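Local coordinates for protein hydrazine synthase subunit beta (Candidatus Kuenenia stuttgartiensis, PDB 5C2V) that belongs to the complex that condenses nitric oxide with ammonium to hydrazine, and may modulate passage of the hydroxylamine intermediate between the alpha and gamma active sites, at residues R168-I173 with K202-T207; L249-G254 with V313-T318; A61-P64 with L69-C72. All coordinates share one frame; numbering follows the deposited sequence.

Contact 1. Residues R168-I173 with K202-T207; sequences RSVDFI and KYIAVT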
ATOM      1  N   ARG B 168      41.211 -17.365  -8.217  1.00 47.81           N
ATOM      2  CA  ARG B 168      42.073 -17.354  -9.385  1.00 45.79           C
ATOM      3  C   ARG B 168      42.331 -15.906  -9.762  1.00 50.96           C
ATOM      4  O   ARG B 168      41.431 -15.069  -9.693  1.00 63.95           O
ATOM      5  CB  ARG B 168      41.435 -18.135 -10.536  1.00 44.68           C
ATOM      6  CG  ARG B 168      41.214 -19.609 -10.210  1.00 49.33           C
ATOM      7  CD  ARG B 168      40.632 -20.375 -11.389  1.00 45.01           C
ATOM      8  NE  ARG B 168      40.070 -21.661 -10.983  1.00 53.66           N
ATOM      9  CZ  ARG B 168      40.311 -22.816 -11.597  1.00 42.26           C
ATOM     10  NH1 ARG B 168      41.111 -22.854 -12.653  1.00 47.17           N
ATOM     11  NH2 ARG B 168      39.752 -23.933 -11.154  1.00 48.29           N
ATOM     12  N   SER B 169      43.564 -15.607 -10.152  1.00 57.16           N
ATOM     13  CA  SER B 169      43.997 -14.221 -10.223  1.00 40.25           C
ATOM     14  C   SER B 169      44.459 -13.765 -11.600  1.00 45.36           C
ATOM     15  O   SER B 169      44.450 -14.523 -12.570  1.00 59.61           O
ATOM     16  CB  SER B 169      45.122 -13.991  -9.214  1.00 51.14           C
ATOM     17  OG  SER B 169      46.198 -14.882  -9.445  1.00 55.78           O
ATOM     18  N   VAL B 170      44.855 -12.499 -11.654  1.00 57.03           N
ATOM     19  CA  VAL B 170      45.394 -11.879 -12.853  1.00 50.39           C
ATOM     20  C   VAL B 170      46.694 -11.167 -12.498  1.00 62.33           C
ATOM     21  O   VAL B 170      46.751 -10.402 -11.529  1.00 58.23           O
ATOM     22  CB  VAL B 170      44.403 -10.874 -13.476  1.00 36.40           C
ATOM     23  CG1 VAL B 170      45.034 -10.167 -14.665  1.00 44.59           C
ATOM     24  CG2 VAL B 170      43.118 -11.575 -13.886  1.00 39.97           C
ATOM     25  N   ASP B 171      47.737 -11.435 -13.277  1.00 57.63           N
ATOM     26  CA  ASP B 171      49.039 -10.820 -13.057  1.00 60.73           C
ATOM     27  C   ASP B 171      49.250  -9.602 -13.947  1.00 60.37           C
ATOM     28  O   ASP B 171      48.889  -9.607 -15.126  1.00 45.83           O
ATOM     29  CB  ASP B 171      50.160 -11.832 -13.301  1.00 53.98           C
ATOM     30  CG  ASP B 171      50.484 -12.650 -12.069  1.00 64.16           C
ATOM     31  OD1 ASP B 171      50.148 -12.204 -10.953  1.00 67.64           O
ATOM     32  OD2 ASP B 171      51.083 -13.735 -12.216  1.00 67.89           O
ATOM     33  N   PHE B 172      49.839  -8.564 -13.364  1.00 53.21           N
ATOM     34  CA  PHE B 172      50.215  -7.366 -14.101  1.00 59.46           C
ATOM     35  C   PHE B 172      51.729  -7.322 -14.281  1.00 58.00           C
ATOM     36  O   PHE B 172      52.484  -7.382 -13.310  1.00 58.79           O
ATOM     37  CB  PHE B 172      49.720  -6.109 -13.382  1.00 70.98           C
ATOM     38  CG  PHE B 172      48.223  -5.973 -13.357  1.00 69.79           C
ATOM     39  CD1 PHE B 172      47.473  -6.581 -12.363  1.00 69.24           C
ATOM     40  CD2 PHE B 172      47.566  -5.232 -14.326  1.00 62.33           C
ATOM     41  CE1 PHE B 172      46.096  -6.456 -12.340  1.00 72.71           C
ATOM     42  CE2 PHE B 172      46.189  -5.102 -14.307  1.00 65.30           C
ATOM     43  CZ  PHE B 172      45.453  -5.715 -13.312  1.00 63.71           C
ATOM     44  N   ILE B 173      52.165  -7.228 -15.532  1.00 63.61           N
ATOM     45  CA  ILE B 173      53.584  -7.254 -15.861  1.00 70.07           C
ATOM     46  C   ILE B 173      54.028  -5.920 -16.445  1.00 63.88           C
ATOM     47  O   ILE B 173      53.324  -5.328 -17.263  1.00 45.63           O
ATOM     48  CB  ILE B 173      53.914  -8.369 -16.882  1.00 65.49           C
ATOM     49  CG1 ILE B 173      53.156  -9.656 -16.556  1.00 59.04           C
ATOM     50  CG2 ILE B 173      55.414  -8.620 -16.938  1.00 65.62           C
ATOM     51  CD1 ILE B 173      53.539 -10.270 -15.245  1.00 50.47           C
ATOM     52  N   LYS B 202      41.855   1.706 -19.405  1.00 66.47           N
ATOM     53  CA  LYS B 202      41.505   1.914 -18.001  1.00 70.05           C
ATOM     54  C   LYS B 202      40.817   0.704 -17.368  1.00 72.00           C
ATOM     55  O   LYS B 202      40.618   0.667 -16.154  1.00 71.50           O
ATOM     56  CB  LYS B 202      40.609   3.144 -17.857  1.00 68.29           C
ATOM     57  CG  LYS B 202      41.301   4.458 -18.177  1.00 69.45           C
ATOM     58  CD  LYS B 202      40.295   5.588 -18.303  1.00 73.00           C
ATOM     59  CE  LYS B 202      39.416   5.690 -17.067  1.00 72.95           C
ATOM     60  NZ  LYS B 202      38.340   6.703 -17.242  1.00 74.66           N
ATOM     61  N   TYR B 203      40.458  -0.281 -18.185  1.00 70.38           N
ATOM     62  CA  TYR B 203      39.742  -1.454 -17.689  1.00 83.76           C
ATOM     63  C   TYR B 203      40.147  -2.727 -18.424  1.00 73.59           C
ATOM     64  O   TYR B 203      40.614  -2.677 -19.563  1.00 62.97           O
ATOM     65  CB  TYR B 203      38.227  -1.265 -17.820  1.00 61.84           C
ATOM     66  CG  TYR B 203      37.697   0.059 -17.317  1.00 78.25           C
ATOM     67  CD1 TYR B 203      37.370   0.234 -15.978  1.00 64.86           C
ATOM     68  CD2 TYR B 203      37.506   1.128 -18.183  1.00 82.60           C
ATOM     69  CE1 TYR B 203      36.879   1.441 -15.516  1.00 77.63           C
ATOM     70  CE2 TYR B 203      37.016   2.337 -17.730  1.00 77.47           C
ATOM     71  CZ  TYR B 203      36.704   2.489 -16.395  1.00 83.72           C
ATOM     72  OH  TYR B 203      36.216   3.692 -15.938  1.00 65.48           O
ATOM     73  N   ILE B 204      39.963  -3.869 -17.768  1.00 68.03           N
ATOM     74  CA  ILE B 204      40.084  -5.158 -18.441  1.00 54.22           C
ATOM     75  C   ILE B 204      38.865  -6.028 -18.161  1.00 53.73           C
ATOM     76  O   ILE B 204      38.317  -6.014 -17.058  1.00 54.99           O
ATOM     77  CB  ILE B 204      41.353  -5.929 -18.020  1.00 57.97           C
ATOM     78  CG1 ILE B 204      41.465  -6.004 -16.498  1.00 52.91           C
ATOM     79  CG2 ILE B 204      42.594  -5.283 -18.611  1.00 45.60           C
ATOM     80  CD1 ILE B 204      42.635  -6.831 -16.013  1.00 42.97           C
ATOM     81  N   ALA B 205      38.436  -6.778 -19.170  1.00 48.95           N
ATOM     82  CA  ALA B 205      37.326  -7.708 -19.010  1.00 51.69           C
ATOM     83  C   ALA B 205      37.841  -9.143 -18.986  1.00 69.88           C
ATOM     84  O   ALA B 205      38.725  -9.507 -19.767  1.00 50.42           O
ATOM     85  CB  ALA B 205      36.306  -7.523 -20.122  1.00 29.31           C
ATOM     86  N   VAL B 206      37.296  -9.941 -18.072  1.00 66.27           N
ATOM     87  CA  VAL B 206      37.674 -11.345 -17.938  1.00 51.48           C
ATOM     88  C   VAL B 206      36.444 -12.240 -17.795  1.00 46.36           C
ATOM     89  O   VAL B 206      35.670 -12.091 -16.851  1.00 65.84           O
ATOM     90  CB  VAL B 206      38.598 -11.568 -16.719  1.00 54.69           C
ATOM     91  CG1 VAL B 206      38.830 -13.054 -16.490  1.00 62.08           C
ATOM     92  CG2 VAL B 206      39.921 -10.834 -16.903  1.00 54.91           C
ATOM     93  N   THR B 207      36.268 -13.171 -18.727  1.00 41.27           N
ATOM     94  CA  THR B 207      35.155 -14.115 -18.661  1.00 44.16           C
ATOM     95  C   THR B 207      35.499 -15.320 -17.794  1.00 49.39           C
ATOM     96  O   THR B 207      36.585 -15.888 -17.914  1.00 41.33           O
ATOM     97  CB  THR B 207      34.744 -14.614 -20.059  1.00 43.11           C
ATOM     98  OG1 THR B 207      35.918 -14.890 -20.835  1.00 42.40           O
ATOM     99  CG2 THR B 207      33.905 -13.571 -20.773  1.00 38.08           C
TER

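Contact 2. Residues L249-G254 with V313-T318; sequences LNNYDG and VARVPT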
ATOM      1  N   LEU B 249      17.507 -15.313 -14.712  1.00 56.29           N
ATOM      2  CA  LEU B 249      17.080 -16.240 -13.673  1.00 53.08           C
ATOM      3  C   LEU B 249      16.938 -17.644 -14.246  1.00 45.78           C
ATOM      4  O   LEU B 249      17.521 -18.596 -13.731  1.00 51.95           O
ATOM      5  CB  LEU B 249      15.758 -15.793 -13.047  1.00 48.05           C
ATOM      6  CG  LEU B 249      15.204 -16.714 -11.956  1.00 39.37           C
ATOM      7  CD1 LEU B 249      16.112 -16.717 -10.737  1.00 35.43           C
ATOM      8  CD2 LEU B 249      13.787 -16.320 -11.572  1.00 43.89           C
ATOM      9  N   ASN B 250      16.139 -17.765 -15.301  1.00 45.39           N
ATOM     10  CA  ASN B 250      15.931 -19.041 -15.973  1.00 38.12           C
ATOM     11  C   ASN B 250      16.783 -19.250 -17.232  1.00 46.89           C
ATOM     12  O   ASN B 250      16.660 -20.277 -17.899  1.00 46.91           O
ATOM     13  CB  ASN B 250      14.447 -19.200 -16.308  1.00 44.49           C
ATOM     14  CG  ASN B 250      13.567 -19.167 -15.070  1.00 49.30           C
ATOM     15  OD1 ASN B 250      13.390 -20.180 -14.394  1.00 59.21           O
ATOM     16  ND2 ASN B 250      13.020 -17.996 -14.762  1.00 45.01           N
ATOM     17  N   ASN B 251      17.636 -18.282 -17.561  1.00 48.08           N
ATOM     18  CA  ASN B 251      18.497 -18.394 -18.741  1.00 38.99           C
ATOM     19  C   ASN B 251      19.955 -18.062 -18.419  1.00 48.05           C
ATOM     20  O   ASN B 251      20.272 -16.946 -18.008  1.00 49.59           O
ATOM     21  CB  ASN B 251      17.987 -17.486 -19.863  1.00 49.06           C
ATOM     22  CG  ASN B 251      18.452 -17.936 -21.239  1.00 58.06           C
ATOM     23  OD1 ASN B 251      19.512 -18.544 -21.384  1.00 49.21           O
ATOM     24  ND2 ASN B 251      17.655 -17.635 -22.259  1.00 54.28           N
ATOM     25  N   TYR B 252      20.839 -19.033 -18.623  1.00 48.09           N
ATOM     26  CA  TYR B 252      22.242 -18.887 -18.250  1.00 47.58           C
ATOM     27  C   TYR B 252      23.139 -18.961 -19.481  1.00 48.59           C
ATOM     28  O   TYR B 252      22.780 -19.597 -20.469  1.00 35.32           O
ATOM     29  CB  TYR B 252      22.641 -19.973 -17.244  1.00 39.09           C
ATOM     30  CG  TYR B 252      21.913 -19.888 -15.918  1.00 50.20           C
ATOM     31  CD1 TYR B 252      20.572 -20.228 -15.818  1.00 44.74           C
ATOM     32  CD2 TYR B 252      22.571 -19.480 -14.766  1.00 41.66           C
ATOM     33  CE1 TYR B 252      19.905 -20.152 -14.616  1.00 37.17           C
ATOM     34  CE2 TYR B 252      21.909 -19.399 -13.556  1.00 42.35           C
ATOM     35  CZ  TYR B 252      20.576 -19.735 -13.488  1.00 33.43           C
ATOM     36  OH  TYR B 252      19.910 -19.660 -12.287  1.00 37.48           O
ATOM     37  N   ASP B 253      24.310 -18.329 -19.428  1.00 38.41           N
ATOM     38  CA  ASP B 253      25.251 -18.474 -20.529  1.00 43.18           C
ATOM     39  C   ASP B 253      26.320 -19.471 -20.120  1.00 59.10           C
ATOM     40  O   ASP B 253      27.232 -19.127 -19.385  1.00 47.41           O
ATOM     41  CB  ASP B 253      25.906 -17.130 -20.870  1.00 48.81           C
ATOM     42  CG  ASP B 253      24.966 -16.175 -21.574  1.00 44.60           C
ATOM     43  OD1 ASP B 253      24.122 -16.641 -22.361  1.00 39.00           O
ATOM     44  OD2 ASP B 253      25.078 -14.952 -21.344  1.00 61.64           O
ATOM     45  N   GLY B 254      26.254 -20.681 -20.662  1.00 65.32           N
ATOM     46  CA  GLY B 254      27.168 -21.731 -20.255  1.00 38.56           C
ATOM     47  C   GLY B 254      28.586 -21.510 -20.733  1.00 39.32           C
ATOM     48  O   GLY B 254      28.811 -21.361 -21.933  1.00 54.50           O
ATOM     49  N   VAL B 313      22.827  -5.963 -24.514  1.00 53.80           N
ATOM     50  CA  VAL B 313      22.402  -5.583 -25.856  1.00 43.89           C
ATOM     51  C   VAL B 313      21.686  -6.715 -26.584  1.00 57.69           C
ATOM     52  O   VAL B 313      20.553  -6.549 -27.037  1.00 57.09           O
ATOM     53  CB  VAL B 313      23.595  -5.119 -26.716  1.00 57.00           C
ATOM     54  CG1 VAL B 313      23.132  -4.779 -28.126  1.00 33.70           C
ATOM     55  CG2 VAL B 313      24.285  -3.928 -26.071  1.00 50.04           C
ATOM     56  N   ALA B 314      22.347  -7.867 -26.689  1.00 54.23           N
ATOM     57  CA  ALA B 314      21.772  -8.980 -27.448  1.00 53.14           C
ATOM     58  C   ALA B 314      22.365 -10.344 -27.099  1.00 60.96           C
ATOM     59  O   ALA B 314      23.439 -10.433 -26.510  1.00 55.58           O
ATOM     60  CB  ALA B 314      21.928  -8.721 -28.944  1.00 48.04           C
ATOM     61  N   ARG B 315      21.647 -11.404 -27.461  1.00 42.15           N
ATOM     62  CA  ARG B 315      22.231 -12.741 -27.524  1.00 53.32           C
ATOM     63  C   ARG B 315      21.937 -13.348 -28.893  1.00 57.23           C
ATOM     64  O   ARG B 315      20.786 -13.631 -29.227  1.00 53.26           O
ATOM     65  CB  ARG B 315      21.696 -13.635 -26.404  1.00 42.96           C
ATOM     66  CG  ARG B 315      22.089 -13.175 -25.009  1.00 47.35           C
ATOM     67  CD  ARG B 315      21.661 -14.179 -23.952  1.00 44.65           C
ATOM     68  NE  ARG B 315      22.072 -13.771 -22.611  1.00 32.91           N
ATOM     69  CZ  ARG B 315      21.248 -13.691 -21.572  1.00 46.34           C
ATOM     70  NH1 ARG B 315      19.964 -13.993 -21.716  1.00 48.93           N
ATOM     71  NH2 ARG B 315      21.706 -13.311 -20.387  1.00 35.74           N
ATOM     72  N   VAL B 316      22.992 -13.550 -29.676  1.00 41.02           N
ATOM     73  CA  VAL B 316      22.859 -13.928 -31.079  1.00 52.10           C
ATOM     74  C   VAL B 316      23.147 -15.409 -31.328  1.00 60.29           C
ATOM     75  O   VAL B 316      24.193 -15.916 -30.919  1.00 49.34           O
ATOM     76  CB  VAL B 316      23.794 -13.079 -31.961  1.00 61.02           C
ATOM     77  CG1 VAL B 316      23.442 -13.251 -33.421  1.00 65.87           C
ATOM     78  CG2 VAL B 316      23.699 -11.613 -31.568  1.00 48.49           C
ATOM     79  N   PRO B 317      22.211 -16.108 -31.995  1.00 57.20           N
ATOM     80  CA  PRO B 317      22.371 -17.517 -32.375  1.00 55.28           C
ATOM     81  C   PRO B 317      23.663 -17.781 -33.145  1.00 61.86           C
ATOM     82  O   PRO B 317      24.037 -16.997 -34.018  1.00 62.90           O
ATOM     83  CB  PRO B 317      21.151 -17.778 -33.263  1.00 51.19           C
ATOM     84  CG  PRO B 317      20.130 -16.817 -32.776  1.00 50.38           C
ATOM     85  CD  PRO B 317      20.893 -15.581 -32.388  1.00 51.25           C
ATOM     86  N   THR B 318      24.329 -18.883 -32.820  1.00 75.60           N
ATOM     87  CA  THR B 318      25.608 -19.224 -33.430  1.00 56.61           C
ATOM     88  C   THR B 318      25.629 -20.719 -33.746  1.00 62.07           C
ATOM     89  O   THR B 318      24.658 -21.426 -33.476  1.00 56.18           O
ATOM     90  CB  THR B 318      26.785 -18.854 -32.493  1.00 52.80           C
ATOM     91  OG1 THR B 318      26.470 -17.648 -31.789  1.00 91.87           O
ATOM     92  CG2 THR B 318      28.073 -18.638 -33.272  1.00 68.99           C
TER

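Contact 3. Residues A61-P64 with L69-C72; sequences AVTP and LYVC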
ATOM      1  N   ALA B  61      48.309 -15.054 -33.508  1.00 84.28           N
ATOM      2  CA  ALA B  61      48.387 -13.595 -33.471  1.00 72.86           C
ATOM      3  C   ALA B  61      49.064 -13.053 -34.728  1.00 76.52           C
ATOM      4  O   ALA B  61      50.027 -13.635 -35.227  1.00 72.18           O
ATOM      5  CB  ALA B  61      49.129 -13.132 -32.227  1.00 57.68           C
ATOM      6  N   VAL B  62      48.554 -11.933 -35.233  1.00 67.85           N
ATOM      7  CA  VAL B  62      49.076 -11.336 -36.458  1.00 58.29           C
ATOM      8  C   VAL B  62      49.982 -10.144 -36.156  1.00 56.02           C
ATOM      9  O   VAL B  62      49.706  -9.359 -35.250  1.00 69.87           O
ATOM     10  CB  VAL B  62      47.930 -10.878 -37.387  1.00 63.80           C
ATOM     11  CG1 VAL B  62      48.473 -10.448 -38.743  1.00 56.06           C
ATOM     12  CG2 VAL B  62      46.907 -11.988 -37.550  1.00 56.60           C
ATOM     13  N   THR B  63      51.068 -10.021 -36.915  1.00 71.52           N
ATOM     14  CA  THR B  63      51.957  -8.872 -36.806  1.00 75.08           C
ATOM     15  C   THR B  63      51.248  -7.615 -37.310  1.00 78.13           C
ATOM     16  O   THR B  63      50.389  -7.704 -38.187  1.00 76.35           O
ATOM     17  CB  THR B  63      53.263  -9.091 -37.600  1.00 68.88           C
ATOM     18  OG1 THR B  63      52.955  -9.311 -38.982  1.00 69.44           O
ATOM     19  CG2 THR B  63      54.022 -10.292 -37.056  1.00 67.57           C
ATOM     20  N   PRO B  64      51.596  -6.444 -36.745  1.00 77.14           N
ATOM     21  CA  PRO B  64      50.979  -5.161 -37.108  1.00 72.99           C
ATOM     22  C   PRO B  64      50.961  -4.880 -38.613  1.00 78.36           C
ATOM     23  O   PRO B  64      50.011  -4.272 -39.105  1.00 62.91           O
ATOM     24  CB  PRO B  64      51.858  -4.141 -36.382  1.00 61.54           C
ATOM     25  CG  PRO B  64      52.343  -4.871 -35.186  1.00 64.23           C
ATOM     26  CD  PRO B  64      52.552  -6.292 -35.633  1.00 67.22           C
ATOM     27  N   LEU B  69      52.113 -14.701 -39.262  1.00 83.29           N
ATOM     28  CA  LEU B  69      51.137 -15.237 -38.321  1.00 68.38           C
ATOM     29  C   LEU B  69      51.800 -16.183 -37.325  1.00 59.61           C
ATOM     30  O   LEU B  69      52.327 -17.228 -37.708  1.00 79.02           O
ATOM     31  CB  LEU B  69      50.015 -15.962 -39.065  1.00 58.42           C
ATOM     32  CG  LEU B  69      48.926 -16.596 -38.198  1.00 60.00           C
ATOM     33  CD1 LEU B  69      48.130 -15.528 -37.465  1.00 63.56           C
ATOM     34  CD2 LEU B  69      48.012 -17.474 -39.038  1.00 53.72           C
ATOM     35  N   TYR B  70      51.769 -15.818 -36.048  1.00 61.17           N
ATOM     36  CA  TYR B  70      52.350 -16.655 -35.005  1.00 59.01           C
ATOM     37  C   TYR B  70      51.284 -17.561 -34.402  1.00 65.19           C
ATOM     38  O   TYR B  70      50.369 -17.093 -33.727  1.00 69.20           O
ATOM     39  CB  TYR B  70      52.992 -15.796 -33.915  1.00 60.03           C
ATOM     40  CG  TYR B  70      54.320 -15.182 -34.300  1.00 72.39           C
ATOM     41  CD1 TYR B  70      54.406 -14.235 -35.314  1.00 65.29           C
ATOM     42  CD2 TYR B  70      55.489 -15.540 -33.641  1.00 69.93           C
ATOM     43  CE1 TYR B  70      55.618 -13.671 -35.665  1.00 75.35           C
ATOM     44  CE2 TYR B  70      56.706 -14.981 -33.985  1.00 56.38           C
ATOM     45  CZ  TYR B  70      56.764 -14.047 -34.997  1.00 73.25           C
ATOM     46  OH  TYR B  70      57.972 -13.487 -35.343  1.00 69.72           O
ATOM     47  N   VAL B  71      51.419 -18.862 -34.637  1.00 65.28           N
ATOM     48  CA  VAL B  71      50.412 -19.830 -34.221  1.00 65.75           C
ATOM     49  C   VAL B  71      50.883 -20.622 -33.006  1.00 66.86           C
ATOM     50  O   VAL B  71      52.045 -21.016 -32.930  1.00 60.39           O
ATOM     51  CB  VAL B  71      50.075 -20.803 -35.370  1.00 54.55           C
ATOM     52  CG1 VAL B  71      48.947 -21.734 -34.972  1.00 63.44           C
ATOM     53  CG2 VAL B  71      49.709 -20.031 -36.628  1.00 53.33           C
ATOM     54  N   CYS B  72      49.985 -20.851 -32.053  1.00 66.86           N
ATOM     55  CA  CYS B  72      50.333 -21.620 -30.864  1.00 74.83           C
ATOM     56  C   CYS B  72      49.979 -23.089 -31.025  1.00 69.28           C
ATOM     57  O   CYS B  72      48.805 -23.447 -31.036  1.00 61.39           O
ATOM     58  CB  CYS B  72      49.620 -21.060 -29.633  1.00 61.89           C
ATOM     59  SG  CYS B  72      50.428 -19.647 -28.869  1.00 57.23           S
TER

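Contact 1. Residues R168-I173 with K202-T207
A backbone hydrogen bond with R184 holds V170 in its own sheet, and from there V170 and F172 send their side chains to I204 and V206 of the next sheet. No hydrogen bond spans the two segments; what joins them is purely apolar. The end of I204 is the busiest point. Its CD1 lies 4.1 Å from F172 CZ and 4.3 Å from V170 CG1, so one methyl meets two residues, two apart on one strand. I204 sets CG1 between its backbone N and carbonyl carbon (chi1 51°) and then runs on extended, carrying CD1 well out from its strand. F172 comes from the opposite direction and offers the far end of its ring, which CD1 meets obliquely. Farther along, V170 CG2 rests against V206 CG2 at 4.5 Å, a looser touch between two valine methyls.

The protein is a seven-bladed beta-propeller, and here two consecutive blades face each other: strand 168-174 is the third of its blade, strand 203-211 the second of the next. They run roughly antiparallel, with 147° between the segment axes, and the 10.5 Å closest approach of those axes is a spacing of stacked sheets, filled by side chains. F172 and I204 are also packed within their own blades, F172 against V157 and V181, I204 against Y197 and I233. At the V170-V206 end, R168 makes a salt bridge with D161, and T207 OG1 is hydrogen-bonded to Y257 O, on the blade that follows.

Contact 2. Residues L249-G254 with V313-T318
The loop leading from the outer strand 241-245 of one propeller blade to the inner strand 256-261 of the next passes the outer strand 312-317 of that next blade, where D253 and R315 meet in a salt bridge. D253 OD2 and R315 NE are 3.5 Å apart, and D253 OD1 is equally 3.5 Å from R315 NE, so the carboxylate spreads both oxygens about one nitrogen. The pairing is not the flat, two-pronged kind: carboxylate and guanidinium planes stand 83° apart, the acid lies obliquely to the guanidinium, and R315 NH2 is farther off, 3.9 Å from D253 OD2. The two side chains arrive from opposite directions, R315 fully extended from CG to NE. Beside them N251 brings its amide carbon CG to 4.2 Å from R315 NH1, again obliquely and without a bond between the two.

Stronger partners fix the polar ends. D253 OD1 forms a salt bridge with R277 and OD2 a hydrogen bond with T279 OG1, while R315 NH1 pairs with D248 and N251 OD1 accepts from R277. With two arginines close to it, the buried carboxylate of D253 is probably kept ionised.

Just ahead of R315 the strand carries a classic beta bulge, in which V313 and A314 are together opposite I280. Beyond R315, T318 OG1 donates to V316 O at 3.0 Å, tilted 27° from the carbonyl plane, a local bond where the strand ends. Here the salt bridge joins the crossover to the outer strand of the blade it enters; such outer-to-inner connections lead from one four-stranded blade to the next in a beta-propeller.

Contact 3. Residues A61-P64 with L69-C72
A61 and Y70 are a hydrogen-bonded pair of the beta hairpin formed by strands 57-62 and 68-73, the first two strands of a propeller blade. Their two bonds are the firm part of the contact: A61 N donates to Y70 O at 2.9 Å, and Y70 N to A61 O also at 2.9 Å, the second somewhat straighter at 162°. Next to them V62 and L69 form a non-hydrogen-bonded antiparallel pair, with CA atoms 4.8 Å apart. L69 turns its CG away from the backbone N (chi1 179°), and its CD1 reaches back over the neighbouring strand, meeting V62 CG2 at 3.7 Å and A61 O at 3.5 Å.

The two faces of the hairpin have different surroundings. The A61 and Y70 side is packed against I102 of the next blade, and Y70 OH is hydrogen-bonded to T128 OG1. The L69 side lies on V37 and F39 of the preceding blade, so the hairpin is wedged between two neighbours.

Toward the turn the contact opens out. V62, though it meets L69, is already partly exposed, and beyond it P64 lies exposed at the surface, away from strand 68-73. T63 holds the turn itself: its OG1 is hydrogen-bonded to D65 OD1 and F68 N, with weak bonds from G66 N and A67 N. With chi1 at 59°, OG1 is directed into the turn and CG2 is left for Y70. T63 and Y70 cross at about a right angle, T63 CG2 meeting the ring obliquely at CE1, 4.0 Å away.

From the N terminus, contact 3 comes first and closes the shortest loop, four residues at the turn of a hairpin inside one blade. Contact 1 follows, spanning 28 residues between the third strand of one blade and the second strand of the next. Contact 2 closes the longest loop, 58 residues including three short helices, and joins an inter-blade crossover to the outer strand of the following blade. The three lie in series, with none nested and none crossing. Contacts 2 and 3 sit on opposite sides of the chain's centre, their centres about 31 Å apart, whereas the centre of contact 1 is about 24 Å from that of contact 2 and about 22 Å from that of contact 3.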